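Local coordinates for putative polysaccharide biosynthesis protein with aminopeptidase-like domain (Clostridium acetobutylicum, PDB 3K9T), which binds one zinc ion per subunit and probably takes part in the biosynthesis of modified polysaccharides, with no peptidase activity expected despite its aminopeptidase-like domain, at residues N6-N11 with D341-Y346; T185-H190 with C194-S199; N403-I408 with R417-A422. All blocks are in the same frame, centred on the assembly; numbering follows the deposited sequence.

Contact 1: residues N6-N11 with D341-Y346; sequences NKYIQN and DSYKTY
Y343 reaches across to the N-terminal helix with its ring leading, and its hydroxyl arrives beside the root of Y8. With CG anti to its own backbone N (chi1 162°), the ring is carried out from helix 336-355 until OH lies 3.8 Å from Y8 CB. The two tyrosine side chains run obliquely to one another and do not stack; the phenolic oxygen meets the start of the Y8 side chain, while the far end of the Y8 ring leads away toward A210 and L214. The carbonyl of Y8 lies close to the plane of the Y343 ring, at its edge, with O 3.7 Å from CE2.

No direct hydrogen bond crosses between the segments, and a water does that work. It donates to Y8 O over 2.7 Å and lies equally close, 2.7 Å, to Y343 OH, so that the tyrosine hydroxyl and the carbonyl in the last turn of helix 5-10 share one partner.

Beside this polar bridge is a purely apolar touch. I9 CG2 rests on the aliphatic part of K344, 3.6 Å from CG, the two side chains crossing at about a right angle. The lysine chain then bends at chi3 (90°) and chi4 (78°), which takes its ammonium away from the isoleucine. The contact illustrates how a lysine can pack through its methylenes while its charge points elsewhere.

Elsewhere on helix 336-355, D341 forms salt bridges with K260 and R316. S12, T15 and I19 of helix 12-26 touch the Y343 side chain. The whole is helix-on-helix packing within the aminopeptidase-like domain, where the short helix at the start of the chain lies against its long helix 336-355.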
loop_
_atom_site.group_PDB
_atom_site.type_symbol
_atom_site.label_atom_id
_atom_site.label_comp_id
_atom_site.label_asym_id
_atom_site.label_seq_id
_atom_site.Cartn_x
_atom_site.Cartn_y
_atom_site.Cartn_z
ATOM N N ASN A 6 34.566 7.549 10.043
ATOM C CA ASN A 6 34.470 6.304 10.801
ATOM C C ASN A 6 35.131 6.390 12.181
ATOM O O ASN A 6 34.625 5.841 13.135
ATOM C CB ASN A 6 35.050 5.126 10.022
ATOM C CG ASN A 6 34.328 4.849 8.698
ATOM O OD1 ASN A 6 33.309 5.453 8.355
ATOM N ND2 ASN A 6 34.886 3.927 7.936
ATOM N N LYS A 7 36.243 7.103 12.288
ATOM C CA LYS A 7 36.967 7.177 13.551
ATOM C C LYS A 7 36.153 7.978 14.551
ATOM O O LYS A 7 36.216 7.682 15.743
ATOM C CB LYS A 7 38.404 7.745 13.381
ATOM C CG LYS A 7 38.459 9.136 12.717
ATOM C CD LYS A 7 39.888 9.674 12.368
ATOM C CE LYS A 7 39.860 10.803 11.242
ATOM N NZ LYS A 7 40.056 10.303 9.805
ATOM N N TYR A 8 35.406 8.981 14.067
ATOM C CA TYR A 8 34.536 9.767 14.932
ATOM C C TYR A 8 33.368 8.912 15.449
ATOM O O TYR A 8 33.009 8.992 16.631
ATOM C CB TYR A 8 34.002 11.014 14.217
ATOM C CG TYR A 8 35.087 12.025 13.895
ATOM C CD1 TYR A 8 35.544 12.929 14.845
ATOM C CD2 TYR A 8 35.648 12.076 12.645
ATOM C CE1 TYR A 8 36.553 13.837 14.539
ATOM C CE2 TYR A 8 36.640 12.966 12.335
ATOM C CZ TYR A 8 37.101 13.838 13.279
ATOM O OH TYR A 8 38.091 14.723 12.915
ATOM N N ILE A 9 32.779 8.091 14.577
ATOM C CA ILE A 9 31.707 7.208 14.998
ATOM C C ILE A 9 32.287 6.219 16.007
ATOM O O ILE A 9 31.687 5.986 17.061
ATOM C CB ILE A 9 31.045 6.475 13.814
ATOM C CG1 ILE A 9 30.289 7.474 12.937
ATOM C CG2 ILE A 9 30.114 5.416 14.322
ATOM C CD1 ILE A 9 29.888 6.951 11.530
ATOM N N GLN A 10 33.474 5.679 15.724
ATOM C CA GLN A 10 34.090 4.699 16.635
ATOM C C GLN A 10 34.477 5.271 17.991
ATOM O O GLN A 10 34.595 4.522 18.951
ATOM C CB GLN A 10 35.307 4.054 15.999
ATOM C CG GLN A 10 34.959 3.043 14.883
ATOM C CD GLN A 10 36.074 2.909 13.818
ATOM O OE1 GLN A 10 37.204 3.392 13.998
ATOM N NE2 GLN A 10 35.737 2.280 12.695
ATOM N N ASN A 11 34.671 6.584 18.091
ATOM C CA ASN A 11 35.035 7.186 19.375
ATOM C C ASN A 11 33.875 7.909 20.061
ATOM O O ASN A 11 34.060 8.765 20.949
ATOM C CB ASN A 11 36.201 8.159 19.197
ATOM C CG ASN A 11 36.892 8.439 20.495
ATOM O OD1 ASN A 11 37.062 7.535 21.320
ATOM N ND2 ASN A 11 37.266 9.690 20.714
ATOM N N ASP A 341 24.984 7.919 21.284
ATOM C CA ASP A 341 24.237 7.242 20.231
ATOM C C ASP A 341 23.577 8.216 19.271
ATOM O O ASP A 341 23.542 7.981 18.064
ATOM C CB ASP A 341 23.182 6.307 20.802
ATOM C CG ASP A 341 22.447 5.535 19.712
ATOM O OD1 ASP A 341 23.010 4.555 19.180
ATOM O OD2 ASP A 341 21.306 5.917 19.384
ATOM N N SER A 342 23.002 9.282 19.796
ATOM C CA SER A 342 22.437 10.310 18.917
ATOM C C SER A 342 23.519 10.920 17.993
ATOM O O SER A 342 23.294 11.152 16.831
ATOM C CB SER A 342 21.773 11.391 19.747
ATOM O OG SER A 342 20.713 10.852 20.522
ATOM N N TYR A 343 24.708 11.152 18.520
ATOM C CA TYR A 343 25.789 11.734 17.731
ATOM C C TYR A 343 26.257 10.779 16.632
ATOM O O TYR A 343 26.420 11.172 15.491
ATOM C CB TYR A 343 26.902 12.090 18.687
ATOM C CG TYR A 343 28.279 12.318 18.128
ATOM C CD1 TYR A 343 28.655 13.556 17.632
ATOM C CD2 TYR A 343 29.243 11.318 18.198
ATOM C CE1 TYR A 343 29.930 13.782 17.176
ATOM C CE2 TYR A 343 30.537 11.538 17.729
ATOM C CZ TYR A 343 30.869 12.774 17.231
ATOM O OH TYR A 343 32.140 13.011 16.788
ATOM N N LYS A 344 26.473 9.527 17.008
ATOM C CA LYS A 344 26.803 8.451 16.077
ATOM C C LYS A 344 25.743 8.366 14.953
ATOM O O LYS A 344 26.066 8.244 13.755
ATOM C CB LYS A 344 26.920 7.140 16.890
ATOM C CG LYS A 344 27.023 5.834 16.121
ATOM C CD LYS A 344 27.723 4.745 16.967
ATOM C CE LYS A 344 26.781 3.910 17.816
ATOM N NZ LYS A 344 26.087 2.902 16.990
ATOM N N THR A 345 24.472 8.479 15.319
ATOM C CA THR A 345 23.398 8.329 14.328
ATOM C C THR A 345 23.393 9.503 13.330
ATOM O O THR A 345 23.250 9.325 12.110
ATOM C CB THR A 345 22.036 8.122 14.981
ATOM O OG1 THR A 345 22.081 7.007 15.920
ATOM C CG2 THR A 345 20.994 7.884 13.902
ATOM N N TYR A 346 23.557 10.700 13.857
ATOM C CA TYR A 346 23.647 11.881 13.026
ATOM C C TYR A 346 24.831 11.739 12.085
ATOM O O TYR A 346 24.711 12.043 10.899
ATOM C CB TYR A 346 23.738 13.187 13.872
ATOM C CG TYR A 346 22.391 13.837 14.193
ATOM C CD1 TYR A 346 21.556 13.333 15.182
ATOM C CD2 TYR A 346 21.974 14.989 13.527
ATOM C CE1 TYR A 346 20.337 13.955 15.476
ATOM C CE2 TYR A 346 20.763 15.613 13.810
ATOM C CZ TYR A 346 19.940 15.092 14.770
ATOM O OH TYR A 346 18.731 15.713 15.058
HETATM O O HOH W 1 33.829 11.272 17.874
#

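Contact 2: residues T185-H190 with C194-S199; sequences TTYTCH and CNDNLS. With ZN (zinc ion), chain B.
D196 holds CG anti to its backbone N (chi1 177°), whereas Y187 places CG between the backbone N and the carbonyl carbon (chi1 55°); together these torsions bring the phenol OH onto the carboxylate beside a zinc ion. Y187 OH donates a very short bond, 2.5 Å, to D196 OD1, which lies near the plane of the ring, and the ring and carboxylate planes are almost perpendicular, 80° apart. The other oxygen, D196 OD2, binds the zinc ion at 1.9 Å. H190 NE2 is the second ligand and H325 the third from the protein. Y187, whose OH also bonds T252 OG1, is a second-shell residue that would help to hold the carboxylate's rotation.

The peptide bond between D196 and N197 is cis, as in related zinc exopeptidases; D196 turns its carboxylate to the metal and N197 its amide to strand 181-187. N197 ND2 sits over the centre of the Y187 ring, 3.5 Å above its plane. Its hydrogens go to T186 OG1 at 2.8 Å, in the amide plane, and to Y187 O at 3.1 Å, on a lone pair of that carbonyl. T186 OG1 is also bonded to A251 O.

Strand 181-187, flanked in the sheet by strands 219-225 and 245-250, ends here, and helix 194-211 forms the helical part of the beta-alpha-beta unit that leads to strand 219-225, with helix 12-26 packed on L198.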
loop_
_atom_site.group_PDB
_atom_site.type_symbol
_atom_site.label_atom_id
_atom_site.label_comp_id
_atom_site.label_asym_id
_atom_site.label_seq_id
_atom_site.Cartn_x
_atom_site.Cartn_y
_atom_site.Cartn_z
ATOM N N THR A 185 19.664 22.608 12.418
ATOM C CA THR A 185 19.289 23.721 13.261
ATOM C C THR A 185 18.996 23.242 14.668
ATOM O O THR A 185 18.630 22.083 14.881
ATOM C CB THR A 185 18.032 24.442 12.701
ATOM O OG1 THR A 185 16.830 23.763 13.112
ATOM C CG2 THR A 185 18.090 24.509 11.187
ATOM N N THR A 186 19.155 24.132 15.635
ATOM C CA THR A 186 18.730 23.826 16.989
ATOM C C THR A 186 18.365 25.146 17.686
ATOM O O THR A 186 18.815 26.223 17.253
ATOM C CB THR A 186 19.794 23.020 17.745
ATOM O OG1 THR A 186 19.202 22.441 18.913
ATOM C CG2 THR A 186 21.018 23.900 18.123
ATOM N N TYR A 187 17.577 25.071 18.766
ATOM C CA TYR A 187 17.084 26.287 19.404
ATOM C C TYR A 187 17.725 26.604 20.773
ATOM O O TYR A 187 17.933 25.738 21.618
ATOM C CB TYR A 187 15.535 26.322 19.405
ATOM C CG TYR A 187 14.873 25.128 20.027
ATOM C CD1 TYR A 187 14.678 25.080 21.381
ATOM C CD2 TYR A 187 14.442 24.045 19.262
ATOM C CE1 TYR A 187 14.098 24.018 21.979
ATOM C CE2 TYR A 187 13.827 22.964 19.864
ATOM C CZ TYR A 187 13.671 22.948 21.229
ATOM O OH TYR A 187 13.086 21.877 21.901
ATOM N N THR A 188 18.017 27.890 20.966
ATOM C CA THR A 188 18.850 28.357 22.075
ATOM C C THR A 188 18.126 29.113 23.196
ATOM O O THR A 188 18.771 29.649 24.103
ATOM C CB THR A 188 19.900 29.263 21.510
ATOM O OG1 THR A 188 19.247 30.218 20.666
ATOM C CG2 THR A 188 20.912 28.434 20.702
ATOM N N CYS A 189 16.792 29.090 23.151
ATOM C CA CYS A 189 15.958 29.905 24.016
ATOM C C CYS A 189 15.583 29.271 25.368
ATOM O O CYS A 189 15.141 29.980 26.274
ATOM C CB CYS A 189 14.688 30.255 23.258
ATOM S SG CYS A 189 13.777 28.784 22.697
ATOM N N HIS A 190 15.732 27.955 25.514
ATOM C CA HIS A 190 15.409 27.321 26.794
ATOM C C HIS A 190 16.528 27.494 27.822
ATOM O O HIS A 190 17.706 27.286 27.499
ATOM C CB HIS A 190 15.144 25.852 26.615
ATOM C CG HIS A 190 13.838 25.553 25.965
ATOM N ND1 HIS A 190 13.357 26.279 24.898
ATOM C CD2 HIS A 190 12.930 24.579 26.210
ATOM C CE1 HIS A 190 12.208 25.757 24.511
ATOM N NE2 HIS A 190 11.927 24.733 25.293
ATOM N N CYS A 194 17.806 20.297 30.273
ATOM C CA CYS A 194 18.783 19.554 29.519
ATOM C C CYS A 194 18.302 18.934 28.192
ATOM O O CYS A 194 18.810 19.303 27.161
ATOM C CB CYS A 194 19.405 18.498 30.435
ATOM S SG CYS A 194 20.400 19.247 31.764
ATOM N N ASN A 195 17.345 18.010 28.202
ATOM C CA ASN A 195 16.892 17.385 26.967
ATOM C C ASN A 195 16.285 18.432 26.024
ATOM O O ASN A 195 16.621 18.509 24.821
ATOM C CB ASN A 195 15.916 16.226 27.232
ATOM C CG ASN A 195 16.098 15.046 26.214
ATOM O OD1 ASN A 195 17.190 14.833 25.698
ATOM N ND2 ASN A 195 15.031 14.290 25.955
ATOM N N ASP A 196 15.445 19.290 26.588
ATOM C CA ASP A 196 14.835 20.397 25.849
ATOM C C ASP A 196 15.346 21.737 26.453
ATOM O O ASP A 196 14.760 22.196 27.427
ATOM C CB ASP A 196 13.311 20.257 25.955
ATOM C CG ASP A 196 12.572 21.391 25.298
ATOM O OD1 ASP A 196 13.138 21.974 24.358
ATOM O OD2 ASP A 196 11.436 21.723 25.723
ATOM N N ASN A 197 16.424 22.364 25.929
ATOM C CA ASN A 197 17.177 21.899 24.743
ATOM C C ASN A 197 18.680 22.166 24.731
ATOM O O ASN A 197 19.222 22.623 23.702
ATOM C CB ASN A 197 16.595 22.464 23.426
ATOM C CG ASN A 197 17.280 21.882 22.185
ATOM O OD1 ASN A 197 17.632 20.698 22.143
ATOM N ND2 ASN A 197 17.492 22.727 21.171
ATOM N N LEU A 198 19.369 21.845 25.832
ATOM C CA LEU A 198 20.836 21.877 25.807
ATOM C C LEU A 198 21.354 20.670 25.024
ATOM O O LEU A 198 22.460 20.692 24.531
ATOM C CB LEU A 198 21.481 21.903 27.220
ATOM C CG LEU A 198 21.277 23.234 27.916
ATOM C CD1 LEU A 198 21.906 23.237 29.275
ATOM C CD2 LEU A 198 21.814 24.387 27.026
ATOM N N SER A 199 20.582 19.604 24.906
ATOM C CA SER A 199 21.085 18.411 24.200
ATOM C C SER A 199 21.308 18.703 22.697
ATOM O O SER A 199 22.336 18.345 22.122
ATOM C CB SER A 199 20.138 17.235 24.414
ATOM O OG SER A 199 18.836 17.495 23.897
HETATM ZN ZN ZN B . 10.472 23.297 25.121
#

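Contact 3: residues N403-I408 with R417-A422; sequences NSLLDI and RRIKYA
K420 NZ is gripped by two carboxylates from outside the two segments, D424 one turn further along its own helix and E3 near the N-terminus, in a pair of salt bridges. That charged end leads away from helix 405-412; what K420 offers to it is its base, with CA 3.9 Å from L405 CD1. One residue thus serves apolar packing at its root, while its tip is engaged elsewhere.

The centre of the contact is the CG2 methyl of I419. This methyl, opposite the backbone N about the CA-CB bond, meets three atoms of helix 405-412: L405 O at 3.7 Å, L405 CD2 at 4.0 Å and I408 CG2 at 4.1 Å. The side chains of L405 and I419 run past one another in opposite directions, whereas I408 crosses I419 obliquely. The two methyls of L405 divide between neighbouring residues, CD2 against I419 and CD1 against K420, while W394 and M398 of helix 389-398 touch I408.

The start of helix 405-412 is fixed by a capping box. S404 OG accepts from D407 N at 3.0 Å, and S404 N donates in return to D407 OD2 at 3.1 Å, a nearly straight bond (169°) that reaches the oxygen from above the carboxylate plane. The box caps the first turn of the helix that carries L405 and I408.

Two helices joined by a short turn and packed through such a buried aliphatic seam, with a third helix alongside, are consistent with the helix-turn-helix core of the permutated winged helix-turn-helix domain.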
loop_
_atom_site.group_PDB
_atom_site.type_symbol
_atom_site.label_atom_id
_atom_site.label_comp_id
_atom_site.label_asym_id
_atom_site.label_seq_id
_atom_site.Cartn_x
_atom_site.Cartn_y
_atom_site.Cartn_z
ATOM N N ASN A 403 19.065 4.570 -10.584
ATOM C CA ASN A 403 19.026 4.172 -9.185
ATOM C C ASN A 403 20.234 4.603 -8.349
ATOM O O ASN A 403 21.365 4.336 -8.709
ATOM C CB ASN A 403 18.897 2.670 -9.081
ATOM C CG ASN A 403 17.622 2.158 -9.691
ATOM O OD1 ASN A 403 16.510 2.364 -9.184
ATOM N ND2 ASN A 403 17.777 1.463 -10.776
ATOM N N SER A 404 19.950 5.232 -7.211
ATOM C CA SER A 404 20.953 5.671 -6.240
ATOM C C SER A 404 21.320 4.465 -5.395
ATOM O O SER A 404 20.619 3.464 -5.396
ATOM C CB SER A 404 20.373 6.774 -5.324
ATOM O OG SER A 404 19.313 6.291 -4.459
ATOM N N LEU A 405 22.412 4.558 -4.663
ATOM C CA LEU A 405 22.792 3.486 -3.755
ATOM C C LEU A 405 21.722 3.258 -2.660
ATOM O O LEU A 405 21.525 2.125 -2.202
ATOM C CB LEU A 405 24.154 3.787 -3.104
ATOM C CG LEU A 405 25.387 3.867 -3.987
ATOM C CD1 LEU A 405 26.611 3.926 -3.103
ATOM C CD2 LEU A 405 25.467 2.656 -4.906
ATOM N N LEU A 406 21.044 4.336 -2.260
ATOM C CA LEU A 406 19.982 4.276 -1.259
ATOM C C LEU A 406 18.814 3.487 -1.851
ATOM O O LEU A 406 18.172 2.667 -1.167
ATOM C CB LEU A 406 19.548 5.690 -0.837
ATOM C CG LEU A 406 18.609 5.839 0.369
ATOM C CD1 LEU A 406 19.214 5.240 1.596
ATOM C CD2 LEU A 406 18.160 7.320 0.593
ATOM N N ASP A 407 18.578 3.698 -3.138
ATOM C CA ASP A 407 17.536 2.943 -3.847
ATOM C C ASP A 407 17.826 1.454 -3.829
ATOM O O ASP A 407 16.933 0.627 -3.609
ATOM C CB ASP A 407 17.407 3.418 -5.297
ATOM C CG ASP A 407 16.766 4.807 -5.422
ATOM O OD1 ASP A 407 16.030 5.265 -4.505
ATOM O OD2 ASP A 407 16.994 5.434 -6.476
ATOM N N ILE A 408 19.089 1.121 -4.042
ATOM C CA ILE A 408 19.517 -0.262 -4.130
ATOM C C ILE A 408 19.464 -0.853 -2.711
ATOM O O ILE A 408 18.971 -1.976 -2.507
ATOM C CB ILE A 408 20.913 -0.354 -4.840
ATOM C CG1 ILE A 408 20.827 0.208 -6.273
ATOM C CG2 ILE A 408 21.441 -1.779 -4.905
ATOM C CD1 ILE A 408 22.191 0.576 -6.877
ATOM N N ARG A 417 25.841 0.775 4.069
ATOM C CA ARG A 417 27.280 0.600 3.884
ATOM C C ARG A 417 27.665 -0.637 3.076
ATOM O O ARG A 417 28.653 -0.630 2.374
ATOM C CB ARG A 417 28.008 0.601 5.205
ATOM C CG ARG A 417 27.986 1.946 5.890
ATOM C CD ARG A 417 29.237 2.148 6.665
ATOM N NE ARG A 417 29.191 3.347 7.490
ATOM C CZ ARG A 417 30.264 4.053 7.843
ATOM N NH1 ARG A 417 31.484 3.703 7.417
ATOM N NH2 ARG A 417 30.115 5.120 8.621
ATOM N N ARG A 418 26.883 -1.699 3.176
ATOM C CA ARG A 418 27.153 -2.914 2.400
ATOM C C ARG A 418 27.079 -2.657 0.892
ATOM O O ARG A 418 27.904 -3.125 0.092
ATOM C CB ARG A 418 26.113 -3.947 2.760
ATOM C CG ARG A 418 26.550 -5.317 2.524
ATOM C CD ARG A 418 25.555 -6.277 3.084
ATOM N NE ARG A 418 25.739 -7.532 2.399
ATOM C CZ ARG A 418 24.840 -8.494 2.334
ATOM N NH1 ARG A 418 23.668 -8.335 2.924
ATOM N NH2 ARG A 418 25.130 -9.617 1.665
ATOM N N ILE A 419 26.064 -1.894 0.526
ATOM C CA ILE A 419 25.871 -1.478 -0.836
ATOM C C ILE A 419 27.002 -0.545 -1.257
ATOM O O ILE A 419 27.549 -0.705 -2.326
ATOM C CB ILE A 419 24.489 -0.837 -0.996
ATOM C CG1 ILE A 419 23.397 -1.883 -0.633
ATOM C CG2 ILE A 419 24.338 -0.266 -2.382
ATOM C CD1 ILE A 419 23.514 -3.202 -1.346
ATOM N N LYS A 420 27.379 0.379 -0.382
ATOM C CA LYS A 420 28.398 1.380 -0.675
ATOM C C LYS A 420 29.754 0.761 -0.953
ATOM O O LYS A 420 30.435 1.088 -1.937
ATOM C CB LYS A 420 28.499 2.347 0.512
ATOM C CG LYS A 420 29.274 3.624 0.234
ATOM C CD LYS A 420 30.781 3.453 0.420
ATOM C CE LYS A 420 31.493 4.796 0.410
ATOM N NZ LYS A 420 32.968 4.636 0.355
ATOM N N TYR A 421 30.147 -0.144 -0.074
ATOM C CA TYR A 421 31.415 -0.806 -0.214
ATOM C C TYR A 421 31.402 -1.750 -1.415
ATOM O O TYR A 421 32.428 -1.923 -2.070
ATOM C CB TYR A 421 31.783 -1.538 1.075
ATOM C CG TYR A 421 32.017 -0.624 2.251
ATOM C CD1 TYR A 421 32.798 0.528 2.117
ATOM C CD2 TYR A 421 31.514 -0.938 3.517
ATOM C CE1 TYR A 421 33.025 1.362 3.190
ATOM C CE2 TYR A 421 31.729 -0.091 4.614
ATOM C CZ TYR A 421 32.489 1.052 4.448
ATOM O OH TYR A 421 32.702 1.890 5.524
ATOM N N ALA A 422 30.243 -2.327 -1.733
ATOM C CA ALA A 422 30.149 -3.165 -2.926
ATOM C C ALA A 422 30.383 -2.297 -4.170
ATOM O O ALA A 422 31.162 -2.661 -5.045
ATOM C CB ALA A 422 28.812 -3.940 -2.974
#

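In the fold
Contact 2 is nested along the chain inside the long loop that contact 1 closes, and contact 3 follows both. Contacts 1 and 2 belong to the aminopeptidase-like domain, their centres 20 Å apart, and are linked by helix 194-211: its N-terminal part carries D196 of the zinc site, and further along it packs against Y8 and Y343. Contact 3 lies in the C-terminal winged domain, about 34 Å from contact 2 and 20 Å from contact 1, measured between centres. Contacts 1 and 3 touch directly, N6 OD1 lying 2.7 Å from R417 NH1 in a probable hydrogen bond. The N-terminal helix, with helix 336-355, thus forms part of the junction between the two domains, well away from the metal.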